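Local coordinates for putative isomerase (Streptomyces coelicolor A3, PDB 2OQH), which belongs to the mandelate racemase/muconate lactonizing enzyme family of the enolase superfamily and probably acts on a sugar acid, perhaps dehydrating D-glucarate, at residues Leu120-Arg125 / Ala311-Pro317; Arg251-Phe255 / Ala282-His286; Leu292-Ser298 / Val318-Asp324. All blocks are in the same frame, centred on the assembly; numbering follows the deposited sequence.

Interaction 1. Residues Leu120-Arg125 / Ala311-Pro317; sequences LGGAVR and AVVSSTP. With SO4 (sulfate ion), chain E.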
ATOM      1  N   LEU A 120     -17.568  -0.349   6.749  1.00 15.10           N
ATOM      2  CA  LEU A 120     -17.141  -1.085   5.558  1.00 14.96           C
ATOM      3  C   LEU A 120     -17.567  -2.557   5.571  1.00 13.77           C
ATOM      4  O   LEU A 120     -17.106  -3.347   4.749  1.00 15.28           O
ATOM      5  CB  LEU A 120     -15.619  -1.003   5.405  1.00 12.71           C
ATOM      6  CG  LEU A 120     -14.991   0.384   5.222  1.00 13.12           C
ATOM      7  CD1 LEU A 120     -13.472   0.264   5.246  1.00 12.59           C
ATOM      8  CD2 LEU A 120     -15.460   1.002   3.918  1.00 12.95           C
ATOM      9  N   GLY A 121     -18.443  -2.927   6.497  1.00 12.55           N
ATOM     10  CA  GLY A 121     -18.901  -4.303   6.571  1.00 11.36           C
ATOM     11  C   GLY A 121     -18.522  -5.035   7.845  1.00 12.67           C
ATOM     12  O   GLY A 121     -18.918  -6.180   8.054  1.00 12.87           O
ATOM     13  N   GLY A 122     -17.753  -4.381   8.708  1.00 14.34           N
ATOM     14  CA  GLY A 122     -17.367  -5.024   9.947  1.00 15.52           C
ATOM     15  C   GLY A 122     -16.147  -5.911   9.802  1.00 17.17           C
ATOM     16  O   GLY A 122     -15.810  -6.377   8.712  1.00 17.35           O
ATOM     17  N   ALA A 123     -15.496  -6.153  10.929  1.00 16.92           N
ATOM     18  CA  ALA A 123     -14.292  -6.959  10.972  1.00 17.85           C
ATOM     19  C   ALA A 123     -14.515  -8.444  10.744  1.00 18.89           C
ATOM     20  O   ALA A 123     -15.492  -9.020  11.228  1.00 19.74           O
ATOM     21  CB  ALA A 123     -13.595  -6.750  12.307  1.00 17.01           C
ATOM     22  N   VAL A 124     -13.602  -9.047   9.984  1.00 17.64           N
ATOM     23  CA  VAL A 124     -13.615 -10.479   9.713  1.00 18.14           C
ATOM     24  C   VAL A 124     -12.291 -10.994  10.263  1.00 17.50           C
ATOM     25  O   VAL A 124     -12.073 -12.197  10.372  1.00 18.15           O
ATOM     26  CB  VAL A 124     -13.719 -10.811   8.205  1.00 18.68           C
ATOM     27  CG1 VAL A 124     -15.116 -10.506   7.715  1.00 19.40           C
ATOM     28  CG2 VAL A 124     -12.688 -10.024   7.412  1.00 18.33           C
ATOM     29  N   ARG A 125     -11.416 -10.054  10.602  1.00 17.59           N
ATOM     30  CA  ARG A 125     -10.113 -10.342  11.194  1.00 19.59           C
ATOM     31  C   ARG A 125      -9.688  -9.104  11.989  1.00 20.75           C
ATOM     32  O   ARG A 125     -10.014  -7.978  11.609  1.00 20.87           O
ATOM     33  CB  ARG A 125      -9.070 -10.684  10.116  1.00 18.43           C
ATOM     34  CG  ARG A 125      -8.701  -9.562   9.154  1.00 17.45           C
ATOM     35  CD  ARG A 125      -7.580 -10.028   8.222  1.00 16.46           C
ATOM     36  NE  ARG A 125      -7.982 -11.154   7.371  1.00 15.29           N
ATOM     37  CZ  ARG A 125      -8.774 -11.042   6.307  1.00 15.13           C
ATOM     38  NH1 ARG A 125      -9.249  -9.855   5.956  1.00 13.18           N
ATOM     39  NH2 ARG A 125      -9.093 -12.113   5.592  1.00 15.66           N
ATOM     40  N   ALA A 311      -8.331  -0.758   8.242  1.00 13.38           N
ATOM     41  CA  ALA A 311      -9.790  -0.849   8.270  1.00 13.21           C
ATOM     42  C   ALA A 311     -10.258  -1.643   7.051  1.00 13.34           C
ATOM     43  O   ALA A 311     -11.180  -2.451   7.131  1.00 13.52           O
ATOM     44  CB  ALA A 311     -10.413   0.546   8.259  1.00 13.40           C
ATOM     45  N   VAL A 312      -9.605  -1.413   5.918  1.00 13.57           N
ATOM     46  CA  VAL A 312      -9.976  -2.124   4.710  1.00 13.65           C
ATOM     47  C   VAL A 312      -9.667  -3.610   4.846  1.00 13.74           C
ATOM     48  O   VAL A 312     -10.534  -4.447   4.615  1.00 14.89           O
ATOM     49  CB  VAL A 312      -9.260  -1.543   3.484  1.00 14.12           C
ATOM     50  CG1 VAL A 312      -9.593  -2.365   2.245  1.00 12.26           C
ATOM     51  CG2 VAL A 312      -9.704  -0.096   3.278  1.00 14.19           C
ATOM     52  N   VAL A 313      -8.443  -3.938   5.246  1.00 13.45           N
ATOM     53  CA  VAL A 313      -8.061  -5.336   5.402  1.00 13.75           C
ATOM     54  C   VAL A 313      -8.975  -6.050   6.389  1.00 14.32           C
ATOM     55  O   VAL A 313      -9.464  -7.152   6.126  1.00 14.79           O
ATOM     56  CB  VAL A 313      -6.600  -5.472   5.894  1.00 11.96           C
ATOM     57  CG1 VAL A 313      -6.286  -6.934   6.177  1.00 13.64           C
ATOM     58  CG2 VAL A 313      -5.639  -4.921   4.851  1.00 12.18           C
ATOM     59  N   SER A 314      -9.212  -5.401   7.522  1.00 15.15           N
ATOM     60  CA  SER A 314     -10.048  -5.943   8.585  1.00 16.18           C
ATOM     61  C   SER A 314     -11.453  -6.337   8.127  1.00 16.73           C
ATOM     62  O   SER A 314     -12.000  -7.341   8.582  1.00 17.66           O
ATOM     63  CB  SER A 314     -10.141  -4.917   9.726  1.00 17.39           C
ATOM     64  OG  SER A 314     -10.953  -5.388  10.789  1.00 19.54           O
ATOM     65  N   SER A 315     -12.034  -5.554   7.225  1.00 15.72           N
ATOM     66  CA  SER A 315     -13.388  -5.830   6.744  1.00 16.47           C
ATOM     67  C   SER A 315     -13.450  -6.564   5.405  1.00 16.59           C
ATOM     68  O   SER A 315     -14.537  -6.798   4.871  1.00 17.10           O
ATOM     69  CB  SER A 315     -14.156  -4.513   6.609  1.00 16.29           C
ATOM     70  OG  SER A 315     -13.535  -3.660   5.660  1.00 16.88           O
ATOM     71  N   THR A 316     -12.299  -6.951   4.873  1.00 16.88           N
ATOM     72  CA  THR A 316     -12.267  -7.591   3.560  1.00 16.18           C
ATOM     73  C   THR A 316     -11.717  -9.019   3.537  1.00 16.05           C
ATOM     74  O   THR A 316     -10.509  -9.237   3.643  1.00 16.14           O
ATOM     75  CB  THR A 316     -11.462  -6.705   2.585  1.00 16.62           C
ATOM     76  OG1 THR A 316     -11.959  -5.357   2.651  1.00 14.31           O
ATOM     77  CG2 THR A 316     -11.592  -7.215   1.156  1.00 18.49           C
ATOM     78  N   PRO A 317     -12.607 -10.014   3.375  1.00 16.02           N
ATOM     79  CA  PRO A 317     -12.216 -11.424   3.338  1.00 14.35           C
ATOM     80  C   PRO A 317     -11.019 -11.797   2.452  1.00 14.10           C
ATOM     81  O   PRO A 317     -10.092 -12.450   2.914  1.00 14.92           O
ATOM     82  CB  PRO A 317     -13.505 -12.119   2.902  1.00 14.39           C
ATOM     83  CG  PRO A 317     -14.549 -11.312   3.596  1.00 13.93           C
ATOM     84  CD  PRO A 317     -14.077  -9.885   3.315  1.00 14.47           C
TER
HETATM   85  S   SO4 E 501      -7.577 -14.833   7.886  1.00 37.90           S
HETATM   86  O1  SO4 E 501      -6.861 -14.349   6.693  1.00 39.74           O
HETATM   87  O2  SO4 E 501      -8.922 -15.307   7.507  1.00 40.08           O
HETATM   88  O3  SO4 E 501      -7.701 -13.721   8.867  1.00 40.41           O
HETATM   89  O4  SO4 E 501      -6.831 -15.946   8.497  1.00 40.03           O
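Arg125 binds three backbone carbonyls of 311-317 through the edge of its guanidinium group. NH1 donates to Thr316 O at 2.7 Å, and NH2 donates to Pro317 O at 2.9 Å. Thr316 O lies close to the guanidinium plane, yet NH1 stands well above that carbonyl's own plane. NH1 also makes a weak, bent bond to Val313 O. The bend at chi3 (63°) turns the guanidinium group toward these carbonyls. NE is directed elsewhere, to O3 of a sulfate at 3.0 Å. That ion probably comes from the crystallisation liquor. With an alanine in its place, the carbonyls of Thr316 and Pro317 would probably lose the donors that tie them to the loop.

The backbone of the loop is fixed as well. Val124 N donates to Ser314 O at 2.7 Å, nearly straight. Ser314 OG gives its proton to Arg125 O at 2.9 Å, almost in line with the carbonyl bond. Beside these, Leu120 CB packs on Ser315 OG at 3.4 Å, and Val124 CG1 touches the ring of Pro317. Further out, Lys281 of helix 277-289 is hydrogen-bonded to Leu120 O, Ser315 OG and Thr316 OG1.

The contact ties the loop that enters the first barrel strand, 127-134, to the C-terminal end of helix 303-315, the last helix before the closing strand of the enolase-type (beta/alpha)7beta barrel.

Interaction 2. Residues Arg251-Phe255 / Ala282-His286; sequences RFEDF and ALAAH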
ATOM      1  N   ARG A 251      -5.817   0.838 -12.156  1.00 12.49           N
ATOM      2  CA  ARG A 251      -7.074   1.561 -12.280  1.00 13.31           C
ATOM      3  C   ARG A 251      -8.046   0.615 -12.964  1.00 11.43           C
ATOM      4  O   ARG A 251      -7.630  -0.250 -13.726  1.00 13.29           O
ATOM      5  CB  ARG A 251      -6.883   2.825 -13.125  1.00 12.63           C
ATOM      6  CG  ARG A 251      -6.387   2.565 -14.530  1.00 15.46           C
ATOM      7  CD  ARG A 251      -6.176   3.860 -15.308  1.00 17.41           C
ATOM      8  NE  ARG A 251      -5.969   3.559 -16.721  1.00 22.75           N
ATOM      9  CZ  ARG A 251      -6.288   4.375 -17.728  1.00 24.63           C
ATOM     10  NH1 ARG A 251      -6.832   5.561 -17.491  1.00 25.13           N
ATOM     11  NH2 ARG A 251      -6.080   3.984 -18.982  1.00 26.45           N
ATOM     12  N   PHE A 252      -9.334   0.773 -12.691  1.00  9.97           N
ATOM     13  CA  PHE A 252     -10.328  -0.106 -13.289  1.00 11.26           C
ATOM     14  C   PHE A 252     -10.280  -0.191 -14.811  1.00  8.96           C
ATOM     15  O   PHE A 252     -10.583  -1.237 -15.370  1.00 10.79           O
ATOM     16  CB  PHE A 252     -11.720   0.288 -12.799  1.00  9.92           C
ATOM     17  CG  PHE A 252     -11.956  -0.076 -11.366  1.00 12.70           C
ATOM     18  CD1 PHE A 252     -12.173  -1.403 -11.002  1.00 12.95           C
ATOM     19  CD2 PHE A 252     -11.910   0.893 -10.365  1.00 12.82           C
ATOM     20  CE1 PHE A 252     -12.327  -1.765  -9.657  1.00 14.64           C
ATOM     21  CE2 PHE A 252     -12.060   0.545  -9.022  1.00 13.03           C
ATOM     22  CZ  PHE A 252     -12.274  -0.784  -8.667  1.00 12.75           C
ATOM     23  N   GLU A 253      -9.877   0.886 -15.482  1.00  9.69           N
ATOM     24  CA  GLU A 253      -9.792   0.860 -16.939  1.00  9.89           C
ATOM     25  C   GLU A 253      -8.811  -0.211 -17.415  1.00  9.94           C
ATOM     26  O   GLU A 253      -8.868  -0.635 -18.568  1.00  8.32           O
ATOM     27  CB  GLU A 253      -9.369   2.223 -17.496  1.00 12.95           C
ATOM     28  CG  GLU A 253     -10.456   3.280 -17.409  1.00 18.32           C
ATOM     29  CD  GLU A 253     -10.385   4.127 -16.140  1.00 22.65           C
ATOM     30  OE1 GLU A 253      -9.985   3.614 -15.071  1.00 22.59           O
ATOM     31  OE2 GLU A 253     -10.753   5.320 -16.220  1.00 25.73           O
ATOM     32  N   ASP A 254      -7.922  -0.643 -16.519  1.00  8.86           N
ATOM     33  CA  ASP A 254      -6.928  -1.675 -16.832  1.00 10.97           C
ATOM     34  C   ASP A 254      -7.438  -3.083 -16.543  1.00 10.31           C
ATOM     35  O   ASP A 254      -6.905  -4.059 -17.058  1.00 11.23           O
ATOM     36  CB  ASP A 254      -5.665  -1.508 -15.987  1.00 12.23           C
ATOM     37  CG  ASP A 254      -4.921  -0.229 -16.270  1.00 17.28           C
ATOM     38  OD1 ASP A 254      -5.112   0.373 -17.348  1.00 17.14           O
ATOM     39  OD2 ASP A 254      -4.120   0.159 -15.394  1.00 18.95           O
ATOM     40  N   PHE A 255      -8.462  -3.182 -15.702  1.00  9.88           N
ATOM     41  CA  PHE A 255      -8.972  -4.481 -15.299  1.00 10.81           C
ATOM     42  C   PHE A 255      -9.484  -5.417 -16.393  1.00 10.11           C
ATOM     43  O   PHE A 255      -8.980  -6.524 -16.537  1.00 11.88           O
ATOM     44  CB  PHE A 255     -10.059  -4.316 -14.242  1.00 10.01           C
ATOM     45  CG  PHE A 255     -10.268  -5.546 -13.414  1.00 10.40           C
ATOM     46  CD1 PHE A 255      -9.477  -5.785 -12.295  1.00 11.35           C
ATOM     47  CD2 PHE A 255     -11.232  -6.488 -13.774  1.00 10.63           C
ATOM     48  CE1 PHE A 255      -9.637  -6.951 -11.536  1.00 12.70           C
ATOM     49  CE2 PHE A 255     -11.404  -7.660 -13.028  1.00 12.08           C
ATOM     50  CZ  PHE A 255     -10.603  -7.892 -11.904  1.00 12.45           C
ATOM     51  N   ALA A 282     -14.201  -2.191  -3.835  1.00  9.26           N
ATOM     52  CA  ALA A 282     -14.713  -2.593  -5.140  1.00  9.97           C
ATOM     53  C   ALA A 282     -13.730  -3.569  -5.791  1.00 10.26           C
ATOM     54  O   ALA A 282     -14.119  -4.624  -6.297  1.00 11.63           O
ATOM     55  CB  ALA A 282     -14.898  -1.369  -6.026  1.00  9.70           C
ATOM     56  N   LEU A 283     -12.452  -3.207  -5.763  1.00  9.66           N
ATOM     57  CA  LEU A 283     -11.412  -4.041  -6.343  1.00 10.65           C
ATOM     58  C   LEU A 283     -11.401  -5.427  -5.703  1.00 11.09           C
ATOM     59  O   LEU A 283     -11.177  -6.434  -6.383  1.00  9.99           O
ATOM     60  CB  LEU A 283     -10.049  -3.363  -6.181  1.00 12.03           C
ATOM     61  CG  LEU A 283      -8.819  -4.072  -6.757  1.00 12.80           C
ATOM     62  CD1 LEU A 283      -9.091  -4.542  -8.184  1.00 13.82           C
ATOM     63  CD2 LEU A 283      -7.631  -3.113  -6.717  1.00 12.50           C
ATOM     64  N   ALA A 284     -11.645  -5.481  -4.396  1.00 10.08           N
ATOM     65  CA  ALA A 284     -11.666  -6.755  -3.687  1.00 10.16           C
ATOM     66  C   ALA A 284     -12.780  -7.616  -4.280  1.00 10.18           C
ATOM     67  O   ALA A 284     -12.611  -8.818  -4.494  1.00 10.80           O
ATOM     68  CB  ALA A 284     -11.906  -6.525  -2.199  1.00  8.83           C
ATOM     69  N   ALA A 285     -13.920  -6.989  -4.548  1.00  8.85           N
ATOM     70  CA  ALA A 285     -15.043  -7.707  -5.136  1.00  9.58           C
ATOM     71  C   ALA A 285     -14.624  -8.251  -6.507  1.00  9.02           C
ATOM     72  O   ALA A 285     -14.862  -9.417  -6.819  1.00  6.56           O
ATOM     73  CB  ALA A 285     -16.247  -6.773  -5.278  1.00  8.93           C
ATOM     74  N   HIS A 286     -14.001  -7.395  -7.318  1.00  9.20           N
ATOM     75  CA  HIS A 286     -13.538  -7.790  -8.648  1.00  8.03           C
ATOM     76  C   HIS A 286     -12.603  -8.997  -8.579  1.00  9.74           C
ATOM     77  O   HIS A 286     -12.700  -9.917  -9.391  1.00  9.98           O
ATOM     78  CB  HIS A 286     -12.804  -6.633  -9.340  1.00  9.82           C
ATOM     79  CG  HIS A 286     -13.711  -5.601  -9.947  1.00  9.57           C
ATOM     80  ND1 HIS A 286     -14.604  -4.860  -9.205  1.00  9.70           N
ATOM     81  CD2 HIS A 286     -13.820  -5.154 -11.221  1.00  8.50           C
ATOM     82  CE1 HIS A 286     -15.221  -3.998  -9.996  1.00 10.74           C
ATOM     83  NE2 HIS A 286     -14.764  -4.156 -11.225  1.00 10.66           N
TER
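Phe252 and Phe255 stand one turn apart on their helix and face Leu283 and His286 on the next, with the nearest alpha carbons, those of Phe252 and Leu283, 8.1 Å apart. At that spacing the backbones do not meet, and the rings bridge the gap.

The imidazole of His286 lies between the two phenylalanines. CE1 of Phe252 points onto one face of it, near the centre, and comes within 3.7 Å of His286 CE1. The two ring planes are inclined at 51°, a tilted edge-to-face pair. Toward Phe255 the roles are exchanged. Here His286 presents its CD2 edge to the phenyl face, with the planes at 86°, a T-shaped stack. His286 CB lies over the same phenyl face, off-centre, in a CH-pi contact, and is 3.6 Å from Phe255 CZ.

These are neighbouring helices on the outer wall of the TIM barrel. Helix 252-260 follows strand 243-245, and helix 277-289 comes after strand 266-269. The aromatic cluster fills the seam between them.

The histidine ring is held by its own helix. With CG beside the backbone N (chi1 -79°), the ring folds back along the helix and ND1 donates to Ala282 O at 3.0 Å. The donor stands well above that carbonyl's plane. Ala282 O also accepts the backbone N-H of His286. The ND1 bond, with the two phenyl rings, limits rotation of the imidazole.

Smaller groups complete the packing. Phe252 CZ meets Ala282 CB at 3.8 Å, and Phe255 CE1 touches Leu283 CD1 at 4.2 Å. Trp274 adds an edge-to-face contact with Phe252, while the ring of Phe290 meets Phe255. On the barrel side, Leu283 packs against Met294 of strand 293-296.

Interaction 3. Residues Leu292-Ser298 / Val318-Asp324; sequences LGMNLHS and VLSRAID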
ATOM      1  N   LEU A 292      -8.968 -14.052  -8.371  1.00  8.19           N
ATOM      2  CA  LEU A 292      -7.635 -13.484  -8.254  1.00  9.87           C
ATOM      3  C   LEU A 292      -7.290 -13.323  -6.788  1.00 10.50           C
ATOM      4  O   LEU A 292      -8.168 -13.088  -5.964  1.00 12.73           O
ATOM      5  CB  LEU A 292      -7.574 -12.099  -8.898  1.00  9.50           C
ATOM      6  CG  LEU A 292      -7.943 -11.922 -10.367  1.00  8.68           C
ATOM      7  CD1 LEU A 292      -7.774 -10.455 -10.728  1.00  8.69           C
ATOM      8  CD2 LEU A 292      -7.066 -12.813 -11.247  1.00  7.98           C
ATOM      9  N   GLY A 293      -6.013 -13.464  -6.458  1.00 10.15           N
ATOM     10  CA  GLY A 293      -5.606 -13.239  -5.092  1.00 10.13           C
ATOM     11  C   GLY A 293      -5.507 -11.725  -4.988  1.00 12.09           C
ATOM     12  O   GLY A 293      -5.545 -11.033  -6.011  1.00 12.27           O
HETATM   13  N   MSE A 294      -5.404 -11.196  -3.774  1.00 11.84           N
HETATM   14  CA  MSE A 294      -5.276  -9.753  -3.583  1.00 14.06           C
HETATM   15  C   MSE A 294      -4.471  -9.475  -2.325  1.00 14.38           C
HETATM   16  O   MSE A 294      -4.485 -10.254  -1.380  1.00 14.22           O
HETATM   17  CB  MSE A 294      -6.649  -9.075  -3.443  1.00 15.48           C
HETATM   18  CG  MSE A 294      -6.559  -7.556  -3.232  1.00 19.23           C
HETATM   19 SE   MSE A 294      -8.255  -6.652  -2.888  1.00 26.72          SE
HETATM   20  CE  MSE A 294      -7.676  -4.836  -3.230  1.00 16.72           C
ATOM     21  N   ASN A 295      -3.763  -8.356  -2.327  1.00 15.67           N
ATOM     22  CA  ASN A 295      -2.968  -7.951  -1.175  1.00 15.72           C
ATOM     23  C   ASN A 295      -2.895  -6.437  -1.283  1.00 15.92           C
ATOM     24  O   ASN A 295      -3.409  -5.868  -2.243  1.00 16.15           O
ATOM     25  CB  ASN A 295      -1.569  -8.571  -1.266  1.00 15.40           C
ATOM     26  CG  ASN A 295      -0.872  -8.659   0.084  1.00 16.29           C
ATOM     27  OD1 ASN A 295      -1.477  -8.420   1.137  1.00 14.82           O
ATOM     28  ND2 ASN A 295       0.410  -9.019   0.060  1.00 15.35           N
ATOM     29  N   LEU A 296      -2.287  -5.774  -0.307  1.00 16.46           N
ATOM     30  CA  LEU A 296      -2.160  -4.330  -0.393  1.00 16.08           C
ATOM     31  C   LEU A 296      -0.712  -3.933  -0.606  1.00 17.22           C
ATOM     32  O   LEU A 296       0.206  -4.535  -0.045  1.00 17.71           O
ATOM     33  CB  LEU A 296      -2.708  -3.645   0.861  1.00 16.49           C
ATOM     34  CG  LEU A 296      -4.225  -3.684   1.077  1.00 18.09           C
ATOM     35  CD1 LEU A 296      -4.578  -2.811   2.269  1.00 16.60           C
ATOM     36  CD2 LEU A 296      -4.956  -3.202  -0.177  1.00 15.87           C
ATOM     37  N   HIS A 297      -0.519  -2.924  -1.443  1.00 17.66           N
ATOM     38  CA  HIS A 297       0.800  -2.400  -1.752  1.00 19.17           C
ATOM     39  C   HIS A 297       1.044  -1.195  -0.854  1.00 20.77           C
ATOM     40  O   HIS A 297       0.114  -0.460  -0.535  1.00 19.53           O
ATOM     41  CB  HIS A 297       0.851  -1.981  -3.222  1.00 20.23           C
ATOM     42  CG  HIS A 297       2.064  -1.186  -3.589  1.00 22.07           C
ATOM     43  ND1 HIS A 297       2.066   0.192  -3.639  1.00 23.61           N
ATOM     44  CD2 HIS A 297       3.311  -1.576  -3.939  1.00 22.72           C
ATOM     45  CE1 HIS A 297       3.261   0.615  -4.011  1.00 24.04           C
ATOM     46  NE2 HIS A 297       4.035  -0.440  -4.199  1.00 24.44           N
ATOM     47  N   SER A 298       2.292  -0.990  -0.445  1.00 22.03           N
ATOM     48  CA  SER A 298       2.609   0.147   0.414  1.00 24.61           C
ATOM     49  C   SER A 298       3.479   1.182  -0.284  1.00 25.25           C
ATOM     50  O   SER A 298       4.509   0.848  -0.874  1.00 26.76           O
ATOM     51  CB  SER A 298       3.318  -0.317   1.683  1.00 25.42           C
ATOM     52  OG  SER A 298       3.806   0.804   2.390  1.00 27.87           O
ATOM     53  N   VAL A 318     -11.029 -11.381   1.190  1.00 12.92           N
ATOM     54  CA  VAL A 318      -9.942 -11.733   0.278  1.00 11.96           C
ATOM     55  C   VAL A 318      -8.540 -11.224   0.666  1.00 12.76           C
ATOM     56  O   VAL A 318      -7.530 -11.757   0.197  1.00 13.14           O
ATOM     57  CB  VAL A 318     -10.277 -11.282  -1.169  1.00 11.63           C
ATOM     58  CG1 VAL A 318     -10.169  -9.770  -1.293  1.00 12.86           C
ATOM     59  CG2 VAL A 318      -9.364 -11.981  -2.153  1.00 12.90           C
ATOM     60  N   LEU A 319      -8.463 -10.206   1.513  1.00 11.53           N
ATOM     61  CA  LEU A 319      -7.161  -9.695   1.934  1.00 12.50           C
ATOM     62  C   LEU A 319      -6.644 -10.533   3.107  1.00 13.83           C
ATOM     63  O   LEU A 319      -6.456 -10.036   4.219  1.00 14.59           O
ATOM     64  CB  LEU A 319      -7.282  -8.222   2.321  1.00 12.33           C
ATOM     65  CG  LEU A 319      -7.485  -7.305   1.107  1.00 12.00           C
ATOM     66  CD1 LEU A 319      -7.889  -5.909   1.544  1.00 13.08           C
ATOM     67  CD2 LEU A 319      -6.206  -7.268   0.296  1.00 10.16           C
ATOM     68  N   SER A 320      -6.402 -11.810   2.832  1.00 12.48           N
ATOM     69  CA  SER A 320      -5.948 -12.759   3.837  1.00 13.57           C
ATOM     70  C   SER A 320      -4.443 -12.999   3.873  1.00 13.67           C
ATOM     71  O   SER A 320      -3.974 -13.894   4.576  1.00 13.66           O
ATOM     72  CB  SER A 320      -6.637 -14.094   3.602  1.00 13.38           C
ATOM     73  OG  SER A 320      -6.310 -14.584   2.311  1.00 16.38           O
ATOM     74  N   ARG A 321      -3.691 -12.206   3.128  1.00 13.90           N
ATOM     75  CA  ARG A 321      -2.243 -12.372   3.063  1.00 14.99           C
ATOM     76  C   ARG A 321      -1.514 -11.350   3.918  1.00 15.06           C
ATOM     77  O   ARG A 321      -2.112 -10.388   4.394  1.00 14.39           O
ATOM     78  CB  ARG A 321      -1.778 -12.215   1.614  1.00 16.35           C
ATOM     79  CG  ARG A 321      -2.388 -13.219   0.645  1.00 14.63           C
ATOM     80  CD  ARG A 321      -2.381 -12.666  -0.775  1.00 17.09           C
ATOM     81  NE  ARG A 321      -2.936 -13.610  -1.749  1.00 15.12           N
ATOM     82  CZ  ARG A 321      -2.211 -14.441  -2.493  1.00 15.37           C
ATOM     83  NH1 ARG A 321      -0.888 -14.454  -2.379  1.00 14.24           N
ATOM     84  NH2 ARG A 321      -2.811 -15.254  -3.358  1.00 12.80           N
ATOM     85  N   ALA A 322      -0.218 -11.567   4.118  1.00 14.17           N
ATOM     86  CA  ALA A 322       0.573 -10.612   4.877  1.00 14.82           C
ATOM     87  C   ALA A 322       0.771  -9.459   3.902  1.00 14.74           C
ATOM     88  O   ALA A 322       1.383  -9.638   2.858  1.00 15.09           O
ATOM     89  CB  ALA A 322       1.916 -11.214   5.260  1.00 14.93           C
ATOM     90  N   ILE A 323       0.247  -8.283   4.234  1.00 15.50           N
ATOM     91  CA  ILE A 323       0.359  -7.129   3.342  1.00 16.71           C
ATOM     92  C   ILE A 323       1.740  -6.501   3.341  1.00 16.67           C
ATOM     93  O   ILE A 323       2.549  -6.764   4.229  1.00 17.03           O
ATOM     94  CB  ILE A 323      -0.638  -6.011   3.728  1.00 16.77           C
ATOM     95  CG1 ILE A 323      -0.241  -5.413   5.081  1.00 17.83           C
ATOM     96  CG2 ILE A 323      -2.061  -6.564   3.778  1.00 17.49           C
ATOM     97  CD1 ILE A 323      -1.037  -4.166   5.478  1.00 18.88           C
ATOM     98  N   ASP A 324       2.001  -5.682   2.325  1.00 17.51           N
ATOM     99  CA  ASP A 324       3.260  -4.954   2.220  1.00 19.67           C
ATOM    100  C   ASP A 324       3.055  -3.734   3.095  1.00 19.93           C
ATOM    101  O   ASP A 324       2.008  -3.093   3.037  1.00 19.50           O
ATOM    102  CB  ASP A 324       3.530  -4.497   0.783  1.00 21.03           C
ATOM    103  CG  ASP A 324       4.167  -5.580  -0.070  1.00 23.27           C
ATOM    104  OD1 ASP A 324       4.545  -6.635   0.485  1.00 23.53           O
ATOM    105  OD2 ASP A 324       4.305  -5.365  -1.296  1.00 25.02           O
TER
HETATM  106  O   HOH W   1      -5.660 -12.987  -1.642  1.00  9.71           O
HETATM  107  O   HOH W   2      -3.912  -9.718   1.751  1.00 20.56           O
HETATM  108  O   HOH W   3      -0.169  -1.680   2.320  1.00 26.87           O
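Asn295 has CG anti to the backbone N (chi1 -158°), which carries its amide across to 318-324; Leu319 has CG beside its backbone N (chi1 -72°), and its CD2 reaches strand 293-296. Asn295 ND2 donates to Ala322 O at 3.0 Å, with the carbonyl oxygen close to the amide plane. OD1 lies against Ile323, 3.1 Å from its CA. The same ND2 is also hydrogen-bonded to Tyr221 OH, so the amide is gripped from two residues. Leu319 CD2 packs on Met294 CG at 3.6 Å and on Asn295 CA. Met294, a selenomethionine here, touches Val318 CG1 with SE at 4.0 Å.

Direct backbone bonding is sparse. Asp324 N donates to Leu296 O at 3.2 Å, and waters link much of the rest. Water 1 accepts from Met294 N and Arg321 NE and donates to Val318 O. Water 2 accepts from Arg321 N at 2.9 Å and lies 2.8 Å from Asn295 OD1. The extended Arg321 passes Met294 O, and its NH1 forms a salt bridge with Glu220.

At the other end His297 makes a weak hydrogen bond to Asp270, an arrangement that recalls the His-Asp pair of mandelate racemase. The contact joins the seventh strand, 293-296, to the short, weakly bonded eighth, 323-324, which pairs on with the first strand, 127-134, to complete the (beta/alpha)7beta barrel of the enolase superfamily.

Two contacts lie on the outside of the barrel and one nearer its middle. Interaction 3 lies nearest the chain centre and combines apolar packing with a few direct bonds and bridging waters. All three are partly buried; interactions 1 and 2 lie further out, and interaction 1 includes exposed residues of its loop. Interaction 1 is mostly polar, with an arginine and backbone carbonyls; interaction 2 is aromatic and apolar. Interactions 1 and 3 share one continuous run, since helix 303-315 links strand 293-296 to strand 323-324, and Val313 packs on Leu296. Helix 277-289 joins all three: Ala284 touches Thr316 of interaction 1 as well as Met294 and Val318 of interaction 3. Phe255 also reaches Leu292.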